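Kojibiose phosphorylase (Gut metagenome, PDB 6W0P) belongs to glycoside hydrolase family 65, whose chains join an N-terminal beta-sandwich domain to a helical catalytic domain and a small C-terminal domain. Local coordinates at residues A44-T49 against Y124-T129; I139-L144 against A153-S158; M215-K220 against K245-Y250. All coordinates share one frame; numbering follows the deposited sequence.

Contact 1: residues A44-T49 against Y124-T129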
# COMPACT_ATOMS: atom_id res chain seq x y z
N ALA A 44 30.31 -14.69 9.27
CA ALA A 44 31.19 -15.69 9.91
C ALA A 44 30.59 -17.08 9.69
O ALA A 44 30.61 -17.91 10.64
CB ALA A 44 31.35 -15.38 11.37
N PHE A 45 30.10 -17.33 8.48
CA PHE A 45 29.57 -18.64 8.08
C PHE A 45 30.77 -19.59 8.11
O PHE A 45 31.88 -19.16 7.82
CB PHE A 45 28.87 -18.58 6.73
CG PHE A 45 29.77 -18.19 5.58
CD1 PHE A 45 30.54 -19.14 4.94
CD2 PHE A 45 29.85 -16.87 5.17
CE1 PHE A 45 31.38 -18.77 3.89
CE2 PHE A 45 30.69 -16.50 4.14
CZ PHE A 45 31.45 -17.45 3.50
N PHE A 46 30.52 -20.82 8.55
CA PHE A 46 31.47 -21.96 8.51
C PHE A 46 32.00 -22.13 7.09
O PHE A 46 31.23 -22.06 6.12
CB PHE A 46 30.78 -23.24 9.00
CG PHE A 46 30.50 -23.27 10.48
CD1 PHE A 46 30.87 -22.21 11.30
CD2 PHE A 46 29.90 -24.37 11.06
CE1 PHE A 46 30.63 -22.25 12.67
CE2 PHE A 46 29.65 -24.40 12.42
CZ PHE A 46 30.03 -23.35 13.23
N ASP A 47 33.31 -22.37 6.99
CA ASP A 47 34.03 -22.59 5.71
C ASP A 47 33.54 -23.91 5.13
O ASP A 47 33.05 -23.90 4.00
CB ASP A 47 35.53 -22.57 5.95
CG ASP A 47 35.93 -21.43 6.86
OD1 ASP A 47 36.32 -20.39 6.32
OD2 ASP A 47 35.82 -21.60 8.10
N GLU A 48 33.64 -24.99 5.90
CA GLU A 48 33.26 -26.36 5.49
C GLU A 48 31.75 -26.42 5.30
O GLU A 48 31.07 -25.48 5.74
CB GLU A 48 33.72 -27.40 6.53
CG GLU A 48 32.94 -27.37 7.85
CD GLU A 48 33.33 -26.29 8.85
OE1 GLU A 48 34.20 -25.47 8.52
OE2 GLU A 48 32.76 -26.26 9.95
N THR A 49 31.25 -27.49 4.68
CA THR A 49 29.79 -27.80 4.60
C THR A 49 29.15 -27.68 5.99
O THR A 49 29.68 -28.23 6.96
CB THR A 49 29.58 -29.19 3.98
OG1 THR A 49 30.05 -29.11 2.63
CG2 THR A 49 28.15 -29.66 4.01
N TYR A 124 39.93 -13.75 12.50
CA TYR A 124 38.77 -14.60 12.80
C TYR A 124 39.27 -16.04 12.76
O TYR A 124 39.80 -16.47 11.71
CB TYR A 124 37.60 -14.29 11.86
CG TYR A 124 36.46 -15.25 12.05
CD1 TYR A 124 35.84 -15.36 13.28
CD2 TYR A 124 36.05 -16.10 11.04
CE1 TYR A 124 34.82 -16.26 13.50
CE2 TYR A 124 35.04 -17.03 11.25
CZ TYR A 124 34.42 -17.11 12.48
OH TYR A 124 33.44 -18.02 12.73
N GLN A 125 39.16 -16.74 13.88
CA GLN A 125 39.77 -18.06 14.11
C GLN A 125 38.69 -18.98 14.69
O GLN A 125 37.99 -18.57 15.64
CB GLN A 125 40.96 -17.95 15.05
CG GLN A 125 42.06 -18.95 14.77
CD GLN A 125 43.21 -18.83 15.75
OE1 GLN A 125 43.05 -19.06 16.95
NE2 GLN A 125 44.38 -18.47 15.23
N ARG A 126 38.59 -20.17 14.11
CA ARG A 126 37.68 -21.23 14.59
C ARG A 126 38.54 -22.48 14.77
O ARG A 126 39.24 -22.84 13.81
CB ARG A 126 36.51 -21.38 13.63
CG ARG A 126 35.24 -21.94 14.26
CD ARG A 126 34.05 -21.83 13.32
NE ARG A 126 34.44 -22.12 11.94
CZ ARG A 126 34.15 -23.25 11.28
NH1 ARG A 126 33.44 -24.21 11.84
NH2 ARG A 126 34.58 -23.39 10.03
N THR A 127 38.51 -23.06 15.97
CA THR A 127 39.24 -24.29 16.34
C THR A 127 38.22 -25.34 16.81
O THR A 127 37.23 -24.98 17.45
CB THR A 127 40.32 -23.95 17.39
OG1 THR A 127 41.19 -22.94 16.86
CG2 THR A 127 41.12 -25.15 17.81
N PHE A 128 38.40 -26.61 16.45
CA PHE A 128 37.58 -27.73 16.97
C PHE A 128 38.31 -29.04 16.70
O PHE A 128 39.20 -29.10 15.82
CB PHE A 128 36.17 -27.68 16.38
CG PHE A 128 36.17 -27.59 14.88
CD1 PHE A 128 36.20 -28.73 14.11
CD2 PHE A 128 36.18 -26.37 14.23
CE1 PHE A 128 36.23 -28.65 12.72
CE2 PHE A 128 36.21 -26.28 12.85
CZ PHE A 128 36.25 -27.43 12.10
N THR A 129 37.98 -30.08 17.47
CA THR A 129 38.54 -31.43 17.25
C THR A 129 37.44 -32.33 16.67
O THR A 129 36.40 -32.53 17.32
CB THR A 129 39.23 -31.97 18.51
OG1 THR A 129 40.24 -31.02 18.87
CG2 THR A 129 39.84 -33.34 18.28
O HOH W 1 33.24 -19.46 10.66
O HOH W 2 35.68 -20.17 10.31
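The guanidinium of Arg126 meets Glu48 end-on, one nitrogen to each carboxylate oxygen: NH2 donates to Glu48 OE1 at 2.6 Å and NH1 to Glu48 OE2 at 2.9 Å. Both bonds use syn lone pairs, and the two flat groups are nearly coplanar, 13° apart, so the pair forms a fork that fixes the rotation of each. NH2 has a second acceptor at the guanidinium edge, the anti lone pair of Asp47 OD2, 2.9 Å away, making a buried salt-bridge network. A water also lies at this edge, accepting from Arg126 NE and donating to Asp47 OD2 at 2.6 Å. Arginine suits this buried place because its planar cation can serve two carboxylates along its edge and still offer a flat face to an aromatic ring. That ring is Phe46, stacked on the guanidinium with planes 12° apart and NH1 over the ring centre; CZ of Arg126 lies 3.9 Å from the Phe46 centroid, an off-centre cation-pi contact. After an extended start, a bend at chi3 (39°) brings the group against the ring. Farther along, the Ala44 methyl rests near Tyr124 CZ, at 3.7 Å, its small size allowing the phenol close to the loop. A second water joins the two, donating to Ala44 O and bonded to Tyr124 OH, which is also hydrogen-bonded to Arg115.

Behind this first shell, Asp47 OD1 forms a salt bridge with Arg143, so the aspartate lies between two arginines, which would be expected to favour its charged form. Within the family 65 N-terminal domain, the network ties the loop between strands 40-42 and 58-60 to strand 123-132 of the large antiparallel sheet, with Phe113 of strand 109-118 beside Phe46 and Arg126, Ile94 of strand 94-98 beside both acids, and Ile141 of strand 135-145 against Asp47.

Contact 2: residues I139-L144 against A153-S158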
# COMPACT_ATOMS: atom_id res chain seq x y z
N ILE A 139 41.34 -29.13 13.96
CA ILE A 139 41.22 -28.22 12.79
C ILE A 139 41.31 -26.79 13.32
O ILE A 139 40.50 -26.46 14.20
CB ILE A 139 39.87 -28.37 12.06
CG1 ILE A 139 39.51 -29.83 11.75
CG2 ILE A 139 39.82 -27.48 10.83
CD1 ILE A 139 40.53 -30.53 10.94
N ILE A 140 42.19 -25.97 12.76
CA ILE A 140 42.18 -24.50 13.00
C ILE A 140 41.95 -23.82 11.66
O ILE A 140 42.76 -24.04 10.77
CB ILE A 140 43.47 -24.01 13.67
CG1 ILE A 140 43.90 -24.88 14.85
CG2 ILE A 140 43.33 -22.55 14.07
CD1 ILE A 140 45.34 -24.61 15.32
N ILE A 141 40.87 -23.03 11.53
CA ILE A 141 40.56 -22.25 10.31
C ILE A 141 40.62 -20.77 10.67
O ILE A 141 39.83 -20.31 11.50
CB ILE A 141 39.21 -22.67 9.70
CG1 ILE A 141 39.22 -24.16 9.39
CG2 ILE A 141 38.87 -21.83 8.48
CD1 ILE A 141 37.90 -24.69 8.91
N SER A 142 41.56 -20.07 10.04
CA SER A 142 41.89 -18.65 10.33
C SER A 142 41.56 -17.83 9.08
O SER A 142 41.80 -18.34 7.97
CB SER A 142 43.33 -18.53 10.76
OG SER A 142 43.58 -19.40 11.87
N ARG A 143 40.96 -16.65 9.24
CA ARG A 143 40.77 -15.73 8.09
C ARG A 143 40.85 -14.24 8.47
O ARG A 143 40.64 -13.85 9.65
CB ARG A 143 39.51 -16.09 7.30
CG ARG A 143 38.23 -16.25 8.08
CD ARG A 143 37.21 -17.02 7.26
NE ARG A 143 35.87 -16.48 7.44
CZ ARG A 143 34.72 -17.11 7.17
NH1 ARG A 143 34.73 -18.34 6.71
NH2 ARG A 143 33.57 -16.50 7.38
N LEU A 144 41.17 -13.48 7.43
CA LEU A 144 41.44 -12.03 7.40
C LEU A 144 40.82 -11.45 6.13
O LEU A 144 40.92 -12.09 5.07
CB LEU A 144 42.95 -11.80 7.33
CG LEU A 144 43.82 -12.16 8.53
CD1 LEU A 144 45.28 -12.09 8.12
CD2 LEU A 144 43.58 -11.23 9.70
N ALA A 153 41.72 -11.13 0.45
CA ALA A 153 41.27 -11.94 1.61
C ALA A 153 42.23 -13.11 1.78
O ALA A 153 42.75 -13.62 0.77
CB ALA A 153 39.86 -12.44 1.39
N TYR A 154 42.43 -13.56 3.00
CA TYR A 154 43.38 -14.65 3.32
C TYR A 154 42.70 -15.68 4.21
O TYR A 154 41.88 -15.31 5.10
CB TYR A 154 44.61 -14.06 4.00
CG TYR A 154 45.13 -12.83 3.30
CD1 TYR A 154 45.59 -12.90 1.99
CD2 TYR A 154 45.17 -11.60 3.93
CE1 TYR A 154 46.05 -11.78 1.34
CE2 TYR A 154 45.64 -10.47 3.29
CZ TYR A 154 46.11 -10.56 2.00
OH TYR A 154 46.55 -9.44 1.36
N GLN A 155 43.07 -16.93 4.01
CA GLN A 155 42.54 -18.07 4.79
C GLN A 155 43.69 -19.01 5.05
O GLN A 155 44.47 -19.25 4.13
CB GLN A 155 41.42 -18.78 4.03
CG GLN A 155 40.75 -19.88 4.83
CD GLN A 155 39.71 -20.57 3.97
OE1 GLN A 155 39.98 -20.95 2.84
NE2 GLN A 155 38.50 -20.69 4.52
N MET A 156 43.78 -19.51 6.27
CA MET A 156 44.77 -20.51 6.68
C MET A 156 44.01 -21.65 7.35
O MET A 156 43.12 -21.37 8.16
CB MET A 156 45.81 -19.92 7.63
CG MET A 156 46.97 -20.85 7.91
SD MET A 156 48.30 -20.08 8.85
CE MET A 156 47.51 -19.63 10.40
N ILE A 157 44.33 -22.87 6.93
CA ILE A 157 43.73 -24.13 7.43
C ILE A 157 44.88 -25.04 7.88
O ILE A 157 45.76 -25.34 7.04
CB ILE A 157 42.86 -24.80 6.34
CG1 ILE A 157 41.87 -23.82 5.73
CG2 ILE A 157 42.17 -26.02 6.91
CD1 ILE A 157 41.30 -24.27 4.40
N SER A 158 44.86 -25.43 9.15
CA SER A 158 45.79 -26.42 9.74
C SER A 158 45.03 -27.66 10.24
O SER A 158 43.90 -27.54 10.75
CB SER A 158 46.58 -25.80 10.83
OG SER A 158 45.83 -25.83 12.03
O HOH W 3 44.34 -21.49 10.84
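Met156 O takes two donors: the backbone N of Ser142 at 2.8 Å, in an almost straight bond of 176°, and a water at 2.9 Å. The same water is bonded to Ser142 OG, 2.5 Å away, and donates weakly to Ile140 O. Ser142 holds its hydroxyl beside its own backbone N (chi1 -55°), which places OG where one water can bridge it to carbonyls of both strands. Serine suits this place because its hydroxyl sits close to the backbone, near enough to share a water with the carbonyls.

The strands are antiparallel neighbours of a beta hairpin, in which Ile140 with Ser158, Ser142 with Met156 and Leu144 with Tyr154 are hydrogen-bonded pairs, each closed by two backbone bonds. Between them come the non-hydrogen-bonded pairs Ile141 with Ile157 and Arg143 with Gln155. On the face of Ser142 and Met156, Leu144 CB meets the edge of the Tyr154 ring at CD2, 4.1 Å away, and Ser158 OG lies against Ile140 CB at 3.4 Å; helix 282-300 covers part of this side through Phe282, Leu285 and Val286.

On the other face Gln155 runs out fully extended beside Ile141, its NE2 4.1 Å from Ile141 CG2. Its amide uses both ends beyond the hairpin, OE1 accepting from Arg249 and NE2 donating to Phe92 O. Arg143 turns away to Asp47 and Phe45. The hairpin thus has a regular backbone ladder at its centre, while its buried polar groups on the arginine face find their partners in the loops and the next strand, consistent with a sheet held to its surroundings by specific bonds as well as by apolar packing.

Contact 3: residues M215-K220 against K245-Y250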
# COMPACT_ATOMS: atom_id res chain seq x y z
N MET A 215 42.26 -17.27 -6.70
CA MET A 215 42.98 -17.80 -5.53
C MET A 215 44.22 -18.58 -5.97
O MET A 215 44.32 -18.97 -7.13
CB MET A 215 42.09 -18.69 -4.67
CG MET A 215 41.64 -19.94 -5.35
SD MET A 215 40.85 -20.98 -4.12
CE MET A 215 40.09 -22.23 -5.16
N ARG A 216 45.14 -18.72 -5.03
CA ARG A 216 46.34 -19.58 -5.12
C ARG A 216 46.77 -19.87 -3.69
O ARG A 216 46.28 -19.15 -2.78
CB ARG A 216 47.46 -18.86 -5.87
CG ARG A 216 48.10 -17.75 -5.05
CD ARG A 216 49.00 -16.91 -5.91
NE ARG A 216 50.31 -17.50 -6.08
CZ ARG A 216 50.89 -17.72 -7.26
NH1 ARG A 216 50.24 -17.45 -8.39
NH2 ARG A 216 52.10 -18.25 -7.32
N THR A 217 47.68 -20.83 -3.50
CA THR A 217 48.01 -21.41 -2.17
C THR A 217 49.52 -21.61 -2.12
O THR A 217 50.18 -21.31 -3.12
CB THR A 217 47.18 -22.67 -1.88
OG1 THR A 217 47.72 -23.79 -2.59
CG2 THR A 217 45.72 -22.53 -2.25
N ASN A 218 50.02 -22.05 -0.96
CA ASN A 218 51.45 -22.39 -0.73
C ASN A 218 51.61 -23.92 -0.86
O ASN A 218 52.43 -24.51 -0.18
CB ASN A 218 51.94 -21.82 0.61
CG ASN A 218 51.15 -22.33 1.80
OD1 ASN A 218 50.15 -23.02 1.62
ND2 ASN A 218 51.55 -21.99 3.02
N LEU A 219 50.82 -24.58 -1.70
CA LEU A 219 50.95 -26.04 -1.89
C LEU A 219 50.37 -26.40 -3.26
O LEU A 219 49.20 -26.02 -3.55
CB LEU A 219 50.22 -26.75 -0.74
CG LEU A 219 50.37 -28.28 -0.70
CD1 LEU A 219 51.81 -28.69 -0.40
CD2 LEU A 219 49.44 -28.89 0.34
N LYS A 220 51.17 -27.08 -4.08
CA LYS A 220 50.71 -27.71 -5.35
C LYS A 220 49.51 -28.61 -5.02
O LYS A 220 49.62 -29.44 -4.10
CB LYS A 220 51.83 -28.50 -6.02
CG LYS A 220 51.47 -29.08 -7.39
CD LYS A 220 51.25 -28.04 -8.47
CE LYS A 220 50.56 -28.62 -9.69
NZ LYS A 220 50.53 -27.64 -10.81
N LYS A 245 49.76 -29.85 9.77
CA LYS A 245 49.83 -29.60 8.31
C LYS A 245 48.97 -28.38 8.03
O LYS A 245 47.78 -28.43 8.35
CB LYS A 245 49.34 -30.85 7.57
CG LYS A 245 49.29 -30.73 6.05
CD LYS A 245 50.66 -30.76 5.42
CE LYS A 245 50.64 -30.45 3.94
NZ LYS A 245 51.84 -29.67 3.52
N THR A 246 49.55 -27.31 7.49
CA THR A 246 48.85 -26.02 7.25
C THR A 246 48.90 -25.74 5.77
O THR A 246 49.90 -26.07 5.18
CB THR A 246 49.45 -24.82 8.01
OG1 THR A 246 50.71 -24.46 7.45
CG2 THR A 246 49.67 -25.09 9.48
N ILE A 247 47.88 -25.08 5.24
CA ILE A 247 47.86 -24.47 3.88
C ILE A 247 47.32 -23.04 4.03
O ILE A 247 46.45 -22.83 4.90
CB ILE A 247 47.03 -25.35 2.93
CG1 ILE A 247 47.01 -24.80 1.50
CG2 ILE A 247 45.62 -25.56 3.45
CD1 ILE A 247 46.40 -25.77 0.49
N THR A 248 47.84 -22.10 3.24
CA THR A 248 47.34 -20.71 3.18
C THR A 248 46.69 -20.47 1.82
O THR A 248 47.36 -20.72 0.81
CB THR A 248 48.47 -19.71 3.45
OG1 THR A 248 49.00 -20.11 4.71
CG2 THR A 248 47.99 -18.28 3.48
N ARG A 249 45.44 -20.03 1.82
CA ARG A 249 44.72 -19.54 0.62
C ARG A 249 44.77 -18.01 0.55
O ARG A 249 44.30 -17.35 1.52
CB ARG A 249 43.25 -19.98 0.66
CG ARG A 249 42.57 -19.84 -0.69
CD ARG A 249 41.12 -19.46 -0.59
NE ARG A 249 40.33 -20.41 0.19
CZ ARG A 249 39.25 -21.04 -0.25
NH1 ARG A 249 38.86 -20.88 -1.50
NH2 ARG A 249 38.55 -21.82 0.55
N TYR A 250 45.31 -17.49 -0.56
CA TYR A 250 45.26 -16.06 -0.96
C TYR A 250 44.12 -15.87 -1.95
O TYR A 250 44.03 -16.66 -2.93
CB TYR A 250 46.60 -15.64 -1.56
CG TYR A 250 47.77 -15.89 -0.64
CD1 TYR A 250 48.39 -17.12 -0.62
CD2 TYR A 250 48.23 -14.92 0.24
CE1 TYR A 250 49.46 -17.38 0.22
CE2 TYR A 250 49.29 -15.17 1.10
CZ TYR A 250 49.92 -16.41 1.09
OH TYR A 250 50.98 -16.71 1.89
O HOH W 4 50.01 -22.40 5.60
O HOH W 5 52.99 -18.83 2.83
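The Tyr250 ring has Arg216 O at its edge, in the ring plane, 3.6 Å from CD1, while its hydroxyl reaches beyond the strands to Phe280 O and accepts from a water. The other flat group, the Arg249 guanidinium, is approached obliquely by the sulfur of Met215, with SD 3.3 Å from NH1. Methionine fits here because its long, flexible chain carries a polarisable sulfur across to the arginine, which it crosses at a slant; the arginine's nitrogens bond to Gln155 OE1, His172 O and Lys93 O.

Strands 210-217 and 245-256 are antiparallel neighbours in the larger sheet of the N-terminal beta-sandwich, and strands 165-174 and 230-239 of the smaller sheet pack against Met215, Thr217 and Ile247. Arg216 and Tyr250 form a hydrogen-bonded pair; Tyr250 N donates to Arg216 O at 2.9 Å.

At Asn218 a side chain joins the backbone as acceptor: Thr248 N donates to Asn218 OD1 at 3.0 Å, a straight bond (173°) that arrives from above the amide plane. With chi1 at 59°, Asn218 CG lies between its backbone N and carbonyl carbon, which brings OD1 to Thr248 N. Its ND2 donates to a water shared with the hydroxyls of Thr246 and Thr248. Ile247 CD1 packs 4.1 Å from Leu219 CB, and the leucine methyls meet the end of Lys245 tip to tip.

The three contacts follow one another across a single antiparallel sheet of the N-terminal domain, through the strand order 123-132, 135-145, 152-161, 245-256, 210-217. Contacts 1 and 2 have centres about 9 Å apart and share a salt bridge, Asp47 OD1 to Arg143 NH1 at 2.6 Å, which carries the charge network of the loop onto the hairpin. Contacts 2 and 3, centres about 10 Å apart, adjoin where segments 153-158 and 245-250 lie side by side, with Ile157 O 2.8 Å from Ile247 N. Contacts 1 and 3 do not touch; their centres are about 17 Å apart and their nearest atoms about 6 Å; the Gln155 amide, in contact 2, is bonded to Arg249 of contact 3.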